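Local coordinates for N-acetyltransferase family protein (Bacillus anthracis, PDB 3LNB) that catalyses transfer of an acetyl group from acetyl-coenzyme A to arylamines, and inactivates the antibiotic sulfamethoxazole, at residues 101-106 / 136-141; 116-121 / 223-228. The protein carries 1 engineered substitution. One frame throughout, in Å; residues are numbered along the deposited sequence.

Overall arrangement
Both contacts meet on one antiparallel sheet, their centres about 9 Å apart. Interaction 1 sets helix 99-112 against strand 131-145; interaction 2 joins strand 116-126 to the end of strand 216-225 and the turn beyond it. Strands 116-126 and 131-145 are neighbours in that sheet, so the two contacts touch directly, with a probable hydrogen bond from Val120 N to Ile140 O at 3.1 Å. Along the chain their segments alternate: 101-106, 116-121, 136-141, 223-228. Interaction 1 lies in the buried interior beside coenzyme A, whereas interaction 2 is farther out, where strand 216-225, the neighbour of 116-126 on the side away from 131-145, ends. Strand 116-126 thus links the coenzyme A side to this outer part.

Interaction 1 (101-106 / 136-141); sequences ELNSLL and DGHVII. With COA (coenzyme A), chain B.
Asn103 reaches from helix 99-112 to strand 131-145 and gives its amide ND2 to Val139 O, 2.5 Å away, a doubtfully short length. The bond is fairly straight, 159° at the hydrogen, and the acceptor lies close to the Asn103 amide plane. CG of Asn103 stands anti to its carbonyl carbon (chi1 -75°), beside the backbone N, from where ND2 can reach Val139 O. Asp153 OD1 also accepts from ND2 and Ala154 N donates to Asn103 OD1, so this buried amide is held at both ends. The tight part continues at Ile141, whose CD1 comes within 3.3 Å of Asn103 O and packs on Leu106 CG at 3.7 Å. Toward the other end the contact thins: His138 CE1 is 4.0 Å from Asn103 ND2, and the partly exposed loop residues Asp136 and Gly137 do not touch the helix. There coenzyme A takes over, its C3P lying over one face of the His138 ring, 3.8 Å from ND1. His138 NE2 is hydrogen-bonded to Asp153 OD2, so Asn103 and His138 grip different oxygens of one carboxylate. With Cys99 beside His138, this is consistent with the Cys-His-Asp triad of arylamine N-acetyltransferases, in which Asn103 probably acts as a second-shell residue positioning the aspartate.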
ATOM      1  N   GLU A 101       4.744   4.641  -2.762  1.00 17.16           N
ATOM      2  CA  GLU A 101       6.094   4.083  -2.696  1.00 17.27           C
ATOM      3  C   GLU A 101       5.999   2.569  -2.767  1.00 16.19           C
ATOM      4  O   GLU A 101       6.704   1.927  -3.545  1.00 16.28           O
ATOM      5  CB  GLU A 101       6.792   4.500  -1.403  1.00 17.70           C
ATOM      6  CG  GLU A 101       6.977   6.003  -1.277  1.00 19.69           C
ATOM      7  CD  GLU A 101       7.522   6.408   0.077  1.00 22.46           C
ATOM      8  OE1 GLU A 101       8.761   6.397   0.258  1.00 23.51           O
ATOM      9  OE2 GLU A 101       6.703   6.726   0.961  1.00 21.53           O
ATOM     10  N   LEU A 102       5.116   2.004  -1.954  1.00 14.70           N
ATOM     11  CA  LEU A 102       4.919   0.563  -1.931  1.00 11.77           C
ATOM     12  C   LEU A 102       4.544   0.037  -3.316  1.00 13.09           C
ATOM     13  O   LEU A 102       5.151  -0.916  -3.808  1.00 13.30           O
ATOM     14  CB  LEU A 102       3.830   0.201  -0.916  1.00 12.82           C
ATOM     15  CG  LEU A 102       4.212   0.416   0.555  1.00 15.88           C
ATOM     16  CD1 LEU A 102       2.986   0.286   1.456  1.00 16.00           C
ATOM     17  CD2 LEU A 102       5.281  -0.611   0.935  1.00 13.05           C
ATOM     18  N   ASN A 103       3.557   0.662  -3.952  1.00 11.72           N
ATOM     19  CA  ASN A 103       3.126   0.212  -5.269  1.00 12.82           C
ATOM     20  C   ASN A 103       4.063   0.582  -6.413  1.00 12.32           C
ATOM     21  O   ASN A 103       4.052  -0.072  -7.448  1.00 12.37           O
ATOM     22  CB  ASN A 103       1.705   0.691  -5.568  1.00 12.68           C
ATOM     23  CG  ASN A 103       0.658  -0.100  -4.797  1.00 16.33           C
ATOM     24  OD1 ASN A 103       0.843  -1.287  -4.518  1.00 15.70           O
ATOM     25  ND2 ASN A 103      -0.450   0.547  -4.461  1.00 15.16           N
ATOM     26  N   SER A 104       4.860   1.629  -6.242  1.00 12.34           N
ATOM     27  CA  SER A 104       5.812   1.989  -7.283  1.00 12.71           C
ATOM     28  C   SER A 104       6.897   0.911  -7.279  1.00 12.38           C
ATOM     29  O   SER A 104       7.331   0.449  -8.331  1.00 13.36           O
ATOM     30  CB  SER A 104       6.437   3.362  -7.012  1.00 12.91           C
ATOM     31  OG  SER A 104       5.576   4.412  -7.419  1.00 13.27           O
ATOM     32  N   LEU A 105       7.321   0.508  -6.086  1.00 11.58           N
ATOM     33  CA  LEU A 105       8.337  -0.530  -5.952  1.00 13.59           C
ATOM     34  C   LEU A 105       7.832  -1.834  -6.544  1.00 13.17           C
ATOM     35  O   LEU A 105       8.517  -2.471  -7.347  1.00 12.99           O
ATOM     36  CB  LEU A 105       8.701  -0.748  -4.483  1.00 13.22           C
ATOM     37  CG  LEU A 105       9.688  -1.894  -4.228  1.00 16.29           C
ATOM     38  CD1 LEU A 105      11.022  -1.608  -4.921  1.00 17.32           C
ATOM     39  CD2 LEU A 105       9.890  -2.062  -2.739  1.00 18.01           C
ATOM     40  N   LEU A 106       6.629  -2.234  -6.144  1.00 13.04           N
ATOM     41  CA  LEU A 106       6.043  -3.466  -6.656  1.00 13.23           C
ATOM     42  C   LEU A 106       5.921  -3.383  -8.178  1.00 12.99           C
ATOM     43  O   LEU A 106       6.102  -4.379  -8.875  1.00 13.43           O
ATOM     44  CB  LEU A 106       4.664  -3.706  -6.031  1.00 12.92           C
ATOM     45  CG  LEU A 106       3.897  -4.932  -6.540  1.00 14.10           C
ATOM     46  CD1 LEU A 106       4.741  -6.185  -6.347  1.00 13.64           C
ATOM     47  CD2 LEU A 106       2.581  -5.066  -5.791  1.00 14.63           C
ATOM     48  N   ASP A 136      -6.330  12.059  -6.402  1.00 17.22           N
ATOM     49  CA  ASP A 136      -5.160  11.241  -6.720  1.00 17.41           C
ATOM     50  C   ASP A 136      -4.181  11.046  -5.575  1.00 16.30           C
ATOM     51  O   ASP A 136      -2.973  11.128  -5.780  1.00 16.18           O
ATOM     52  CB  ASP A 136      -4.401  11.835  -7.906  1.00 19.99           C
ATOM     53  CG  ASP A 136      -5.284  12.048  -9.109  1.00 20.07           C
ATOM     54  OD1 ASP A 136      -6.275  11.309  -9.244  1.00 20.66           O
ATOM     55  OD2 ASP A 136      -4.974  12.943  -9.924  1.00 21.03           O
ATOM     56  N   GLY A 137      -4.701  10.790  -4.378  1.00 14.94           N
ATOM     57  CA  GLY A 137      -3.844  10.579  -3.224  1.00 14.83           C
ATOM     58  C   GLY A 137      -3.531   9.105  -2.998  1.00 15.91           C
ATOM     59  O   GLY A 137      -3.173   8.693  -1.893  1.00 17.24           O
ATOM     60  N   HIS A 138      -3.680   8.303  -4.045  1.00 14.44           N
ATOM     61  CA  HIS A 138      -3.389   6.878  -3.969  1.00 13.33           C
ATOM     62  C   HIS A 138      -2.839   6.455  -5.318  1.00 13.51           C
ATOM     63  O   HIS A 138      -3.183   7.042  -6.342  1.00 14.23           O
ATOM     64  CB  HIS A 138      -4.654   6.073  -3.637  1.00 13.23           C
ATOM     65  CG  HIS A 138      -4.401   4.610  -3.416  1.00 14.95           C
ATOM     66  ND1 HIS A 138      -3.207   4.126  -2.925  1.00 13.28           N
ATOM     67  CD2 HIS A 138      -5.209   3.532  -3.566  1.00 15.41           C
ATOM     68  CE1 HIS A 138      -3.290   2.814  -2.779  1.00 13.81           C
ATOM     69  NE2 HIS A 138      -4.495   2.429  -3.159  1.00 13.42           N
ATOM     70  N   VAL A 139      -1.965   5.457  -5.302  1.00 12.82           N
ATOM     71  CA  VAL A 139      -1.353   4.933  -6.513  1.00 13.15           C
ATOM     72  C   VAL A 139      -1.477   3.418  -6.468  1.00 12.89           C
ATOM     73  O   VAL A 139      -1.113   2.792  -5.471  1.00 12.60           O
ATOM     74  CB  VAL A 139       0.147   5.308  -6.602  1.00 13.33           C
ATOM     75  CG1 VAL A 139       0.796   4.582  -7.771  1.00 13.66           C
ATOM     76  CG2 VAL A 139       0.306   6.823  -6.750  1.00 14.41           C
ATOM     77  N   ILE A 140      -2.005   2.837  -7.539  1.00 13.68           N
ATOM     78  CA  ILE A 140      -2.175   1.391  -7.615  1.00 13.39           C
ATOM     79  C   ILE A 140      -1.660   0.855  -8.936  1.00 13.78           C
ATOM     80  O   ILE A 140      -1.294   1.622  -9.826  1.00 12.84           O
ATOM     81  CB  ILE A 140      -3.651   0.983  -7.460  1.00 14.53           C
ATOM     82  CG1 ILE A 140      -4.478   1.569  -8.602  1.00 14.43           C
ATOM     83  CG2 ILE A 140      -4.184   1.461  -6.111  1.00 13.03           C
ATOM     84  CD1 ILE A 140      -5.946   1.204  -8.544  1.00 15.51           C
ATOM     85  N   ILE A 141      -1.639  -0.470  -9.051  1.00 13.01           N
ATOM     86  CA  ILE A 141      -1.164  -1.149 -10.249  1.00 13.54           C
ATOM     87  C   ILE A 141      -2.282  -1.884 -10.972  1.00 14.76           C
ATOM     88  O   ILE A 141      -3.127  -2.519 -10.343  1.00 14.81           O
ATOM     89  CB  ILE A 141      -0.078  -2.201  -9.895  1.00 12.96           C
ATOM     90  CG1 ILE A 141       1.174  -1.511  -9.352  1.00 13.24           C
ATOM     91  CG2 ILE A 141       0.258  -3.042 -11.117  1.00 13.91           C
ATOM     92  CD1 ILE A 141       2.155  -2.470  -8.701  1.00 10.32           C
TER
HETATM   93  N1A COA B1001      -2.712   9.314   8.272  1.00 29.98           N
HETATM   94  C2A COA B1001      -2.241   9.455   9.499  1.00 28.48           C
HETATM   95  N3A COA B1001      -2.828   8.888  10.539  1.00 26.76           N
HETATM   96  C4A COA B1001      -3.930   8.144  10.373  1.00 24.86           C
HETATM   97  C5A COA B1001      -4.457   7.977   9.100  1.00 25.43           C
HETATM   98  C6A COA B1001      -3.812   8.587   8.031  1.00 27.48           C
HETATM   99  N6A COA B1001      -4.269   8.439   6.790  1.00 26.28           N
HETATM  100  N7A COA B1001      -5.527   7.195   9.210  1.00 23.76           N
HETATM  101  C8A COA B1001      -5.667   6.880  10.495  1.00 23.07           C
HETATM  102  N9A COA B1001      -4.697   7.450  11.208  1.00 24.23           N
HETATM  103  C1B COA B1001      -4.453   7.244  12.655  1.00 23.78           C
HETATM  104  C2B COA B1001      -5.637   7.641  13.534  1.00 24.24           C
HETATM  105  O2B COA B1001      -5.641   9.057  13.739  1.00 23.28           O
HETATM  106  C3B COA B1001      -5.277   6.912  14.828  1.00 22.60           C
HETATM  107  O3B COA B1001      -4.473   7.741  15.670  1.00 20.24           O
HETATM  108  P3B COA B1001      -4.618   7.601  17.267  1.00 18.72           P
HETATM  109  O7A COA B1001      -4.639   6.189  17.708  1.00 18.05           O
HETATM  110  O8A COA B1001      -3.399   8.432  17.910  1.00 18.10           O
HETATM  111  O9A COA B1001      -5.974   8.384  17.642  1.00 17.44           O
HETATM  112  C4B COA B1001      -4.472   5.703  14.345  1.00 22.65           C
HETATM  113  O4B COA B1001      -4.354   5.836  12.918  1.00 24.59           O
HETATM  114  C5B COA B1001      -5.197   4.393  14.650  1.00 20.99           C
HETATM  115  O5B COA B1001      -6.451   4.360  13.966  1.00 21.68           O
HETATM  116  P1A COA B1001      -7.501   3.187  14.293  1.00 18.63           P
HETATM  117  O1A COA B1001      -8.677   3.326  13.202  1.00 21.67           O
HETATM  118  O2A COA B1001      -8.007   3.278  15.680  1.00 16.76           O
HETATM  119  O3A COA B1001      -6.721   1.804  14.029  1.00 20.32           O
HETATM  120  P2A COA B1001      -6.485   1.159  12.573  1.00 18.69           P
HETATM  121  O4A COA B1001      -7.736   0.179  12.327  1.00 18.19           O
HETATM  122  O5A COA B1001      -5.196   0.432  12.534  1.00 20.05           O
HETATM  123  O6A COA B1001      -6.598   2.328  11.472  1.00 18.69           O
HETATM  124  CBP COA B1001      -5.113   2.623   9.532  1.00 16.17           C
HETATM  125  CCP COA B1001      -5.440   3.010  10.978  1.00 16.90           C
HETATM  126  CDP COA B1001      -4.640   1.169   9.485  1.00 15.04           C
HETATM  127  CEP COA B1001      -4.003   3.538   9.011  1.00 14.64           C
HETATM  128  CAP COA B1001      -6.358   2.799   8.659  1.00 15.13           C
HETATM  129  OAP COA B1001      -6.821   4.148   8.759  1.00 17.17           O
HETATM  130  C9P COA B1001      -6.059   2.495   7.190  1.00 17.32           C
HETATM  131  O9P COA B1001      -5.875   1.342   6.804  1.00 17.15           O
HETATM  132  N8P COA B1001      -6.030   3.566   6.399  1.00 15.70           N
HETATM  133  C7P COA B1001      -5.782   3.492   4.952  1.00 17.18           C
HETATM  134  C6P COA B1001      -4.842   4.620   4.516  1.00 17.76           C
HETATM  135  C5P COA B1001      -4.889   4.822   2.999  1.00 17.25           C
HETATM  136  O5P COA B1001      -5.863   5.355   2.470  1.00 16.67           O
HETATM  137  N4P COA B1001      -3.820   4.409   2.323  1.00 15.86           N
HETATM  138  C3P COA B1001      -3.737   4.537   0.861  1.00 16.63           C
HETATM  139  C2P COA B1001      -3.361   5.963   0.454  1.00 15.93           C
HETATM  140  S1P COA B1001      -1.640   6.430   0.868  1.00 20.15           S

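Interaction 2 (116-121 / 223-228); sequences QVYKVA and LDPIDE
Lys119 O accepts the direct hydrogen bond of this contact, from Ile226 N at 3.0 Å. The same oxygen takes a CA-H...O contact from Pro225 CA at 3.4 Å. Two waters add polar bridges. One accepts from Lys119 N and donates to Ile226 O, with a weak further link to Lys119 NZ; the other accepts from Ala121 N and donates to Asp224 O. Ile226 carries the packing, its CG1 set between the backbone N and the carbonyl carbon (chi1 61°). From there the side chain runs in against strand 116-126, bringing Ile226 CG1 to 3.6 Å from Lys119 CB. Ile226 CD1 lies against the Val120-Ala121 peptide, 3.4 Å from Val120 C, and makes apolar contact with Ala121 CB at 4.3 Å. Tyr118 covers the other end, its CD2 4.0 Å from Pro225 CG and its OH 3.7 Å from Leu223 CB. The short strand segments cross at 107°, so pairing is weak here, and the chain leaves the sheet soon after. Asp227 N-caps helix 228-240, whose Val231 touches both Lys119 and Ile226. Lys119 also makes a cation-pi contact with Tyr107 of helix 99-112, while strand 131-145 pairs with strand 116-126 through Tyr118 and Val120.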
ATOM      1  N   GLN A 116       2.570  -7.536 -17.455  1.00 13.71           N
ATOM      2  CA  GLN A 116       2.014  -6.408 -18.191  1.00 15.60           C
ATOM      3  C   GLN A 116       1.336  -5.550 -17.119  1.00 15.21           C
ATOM      4  O   GLN A 116       0.172  -5.775 -16.768  1.00 15.30           O
ATOM      5  CB  GLN A 116       0.963  -6.881 -19.202  1.00 16.49           C
ATOM      6  CG  GLN A 116       1.494  -7.651 -20.392  1.00 19.60           C
ATOM      7  CD  GLN A 116       0.367  -8.151 -21.292  1.00 22.66           C
ATOM      8  OE1 GLN A 116      -0.002  -9.327 -21.256  1.00 24.07           O
ATOM      9  NE2 GLN A 116      -0.197  -7.249 -22.090  1.00 22.07           N
ATOM     10  N   VAL A 117       2.070  -4.582 -16.590  1.00 14.84           N
ATOM     11  CA  VAL A 117       1.533  -3.728 -15.548  1.00 15.03           C
ATOM     12  C   VAL A 117       1.760  -2.251 -15.802  1.00 16.52           C
ATOM     13  O   VAL A 117       2.649  -1.872 -16.557  1.00 16.16           O
ATOM     14  CB  VAL A 117       2.170  -4.063 -14.182  1.00 15.71           C
ATOM     15  CG1 VAL A 117       1.750  -5.454 -13.729  1.00 14.55           C
ATOM     16  CG2 VAL A 117       3.687  -3.980 -14.283  1.00 14.28           C
ATOM     17  N   TYR A 118       0.927  -1.425 -15.182  1.00 15.79           N
ATOM     18  CA  TYR A 118       1.070   0.023 -15.260  1.00 14.89           C
ATOM     19  C   TYR A 118       0.415   0.643 -14.030  1.00 14.55           C
ATOM     20  O   TYR A 118      -0.456   0.034 -13.403  1.00 13.56           O
ATOM     21  CB  TYR A 118       0.480   0.604 -16.559  1.00 14.44           C
ATOM     22  CG  TYR A 118      -1.007   0.436 -16.760  1.00 15.10           C
ATOM     23  CD1 TYR A 118      -1.530  -0.729 -17.325  1.00 15.05           C
ATOM     24  CD2 TYR A 118      -1.893   1.464 -16.415  1.00 15.79           C
ATOM     25  CE1 TYR A 118      -2.905  -0.867 -17.545  1.00 15.54           C
ATOM     26  CE2 TYR A 118      -3.265   1.338 -16.630  1.00 14.50           C
ATOM     27  CZ  TYR A 118      -3.763   0.175 -17.194  1.00 15.69           C
ATOM     28  OH  TYR A 118      -5.113   0.062 -17.411  1.00 15.27           O
ATOM     29  N   LYS A 119       0.862   1.844 -13.678  1.00 13.31           N
ATOM     30  CA  LYS A 119       0.352   2.554 -12.516  1.00 14.19           C
ATOM     31  C   LYS A 119      -0.755   3.526 -12.902  1.00 13.94           C
ATOM     32  O   LYS A 119      -0.756   4.066 -14.009  1.00 13.83           O
ATOM     33  CB  LYS A 119       1.485   3.345 -11.846  1.00 13.79           C
ATOM     34  CG  LYS A 119       2.689   2.513 -11.424  1.00 14.31           C
ATOM     35  CD  LYS A 119       3.777   3.370 -10.777  1.00 15.41           C
ATOM     36  CE  LYS A 119       4.477   4.272 -11.784  1.00 14.21           C
ATOM     37  NZ  LYS A 119       5.166   3.489 -12.843  1.00 15.77           N
ATOM     38  N   VAL A 120      -1.697   3.740 -11.984  1.00 12.98           N
ATOM     39  CA  VAL A 120      -2.792   4.686 -12.204  1.00 12.32           C
ATOM     40  C   VAL A 120      -3.055   5.392 -10.884  1.00 14.10           C
ATOM     41  O   VAL A 120      -2.728   4.875  -9.820  1.00 13.39           O
ATOM     42  CB  VAL A 120      -4.108   3.995 -12.667  1.00 12.27           C
ATOM     43  CG1 VAL A 120      -3.864   3.189 -13.933  1.00  9.69           C
ATOM     44  CG2 VAL A 120      -4.675   3.121 -11.552  1.00 10.36           C
ATOM     45  N   ALA A 121      -3.628   6.585 -10.949  1.00 13.83           N
ATOM     46  CA  ALA A 121      -3.917   7.312  -9.730  1.00 14.20           C
ATOM     47  C   ALA A 121      -5.288   6.897  -9.214  1.00 13.63           C
ATOM     48  O   ALA A 121      -6.124   6.383  -9.961  1.00 13.46           O
ATOM     49  CB  ALA A 121      -3.881   8.809  -9.991  1.00 12.58           C
ATOM     50  N   LEU A 223      -8.186   4.417 -15.686  1.00 15.96           N
ATOM     51  CA  LEU A 223      -7.167   3.587 -16.306  1.00 15.08           C
ATOM     52  C   LEU A 223      -6.120   4.427 -17.054  1.00 16.88           C
ATOM     53  O   LEU A 223      -5.418   3.925 -17.934  1.00 16.23           O
ATOM     54  CB  LEU A 223      -7.823   2.554 -17.241  1.00 14.88           C
ATOM     55  CG  LEU A 223      -8.884   1.663 -16.565  1.00 14.32           C
ATOM     56  CD1 LEU A 223      -9.401   0.631 -17.546  1.00 14.33           C
ATOM     57  CD2 LEU A 223      -8.294   0.966 -15.343  1.00 12.75           C
ATOM     58  N   ASP A 224      -6.017   5.706 -16.693  1.00 18.15           N
ATOM     59  CA  ASP A 224      -5.031   6.603 -17.297  1.00 19.84           C
ATOM     60  C   ASP A 224      -3.658   6.324 -16.672  1.00 19.44           C
ATOM     61  O   ASP A 224      -3.459   6.546 -15.477  1.00 18.51           O
ATOM     62  CB  ASP A 224      -5.384   8.077 -17.040  1.00 22.96           C
ATOM     63  CG  ASP A 224      -6.753   8.461 -17.572  1.00 26.32           C
ATOM     64  OD1 ASP A 224      -7.098   8.055 -18.702  1.00 28.40           O
ATOM     65  OD2 ASP A 224      -7.481   9.191 -16.862  1.00 28.16           O
ATOM     66  N   PRO A 225      -2.693   5.846 -17.475  1.00 18.61           N
ATOM     67  CA  PRO A 225      -1.330   5.529 -17.030  1.00 18.65           C
ATOM     68  C   PRO A 225      -0.577   6.739 -16.478  1.00 18.31           C
ATOM     69  O   PRO A 225      -0.586   7.808 -17.086  1.00 18.42           O
ATOM     70  CB  PRO A 225      -0.656   5.008 -18.300  1.00 19.55           C
ATOM     71  CG  PRO A 225      -1.793   4.478 -19.110  1.00 20.67           C
ATOM     72  CD  PRO A 225      -2.868   5.513 -18.899  1.00 19.99           C
ATOM     73  N   ILE A 226       0.084   6.565 -15.336  1.00 17.97           N
ATOM     74  CA  ILE A 226       0.848   7.654 -14.742  1.00 17.50           C
ATOM     75  C   ILE A 226       2.331   7.307 -14.670  1.00 17.73           C
ATOM     76  O   ILE A 226       2.704   6.157 -14.429  1.00 17.19           O
ATOM     77  CB  ILE A 226       0.330   8.003 -13.327  1.00 16.64           C
ATOM     78  CG1 ILE A 226       0.471   6.800 -12.394  1.00 17.16           C
ATOM     79  CG2 ILE A 226      -1.120   8.453 -13.415  1.00 16.53           C
ATOM     80  CD1 ILE A 226      -0.043   7.052 -10.984  1.00 18.19           C
ATOM     81  N   ASP A 227       3.174   8.314 -14.882  1.00 17.69           N
ATOM     82  CA  ASP A 227       4.617   8.123 -14.860  1.00 17.89           C
ATOM     83  C   ASP A 227       5.237   8.555 -13.534  1.00 17.62           C
ATOM     84  O   ASP A 227       4.523   8.912 -12.596  1.00 15.64           O
ATOM     85  CB  ASP A 227       5.258   8.880 -16.029  1.00 18.96           C
ATOM     86  CG  ASP A 227       5.088  10.391 -15.922  1.00 19.75           C
ATOM     87  OD1 ASP A 227       5.413  11.074 -16.910  1.00 24.01           O
ATOM     88  OD2 ASP A 227       4.641  10.900 -14.870  1.00 21.19           O
ATOM     89  N   GLU A 228       6.566   8.514 -13.459  1.00 16.52           N
ATOM     90  CA  GLU A 228       7.278   8.869 -12.233  1.00 17.26           C
ATOM     91  C   GLU A 228       7.076  10.340 -11.847  1.00 16.38           C
ATOM     92  O   GLU A 228       6.971  10.671 -10.663  1.00 16.66           O
ATOM     93  CB  GLU A 228       8.776   8.553 -12.389  1.00 19.45           C
ATOM     94  CG  GLU A 228       9.542   8.459 -11.074  1.00 23.18           C
ATOM     95  CD  GLU A 228      10.268   7.122 -10.892  1.00 25.31           C
ATOM     96  OE1 GLU A 228      11.275   6.871 -11.598  1.00 25.79           O
ATOM     97  OE2 GLU A 228       9.826   6.315 -10.043  1.00 25.61           O
TER
HETATM   98  O   HOH W   1       2.688   3.314 -15.240  1.00 14.10           O
HETATM   99  O   HOH W   2      -4.342   7.673 -13.403  1.00 13.30           O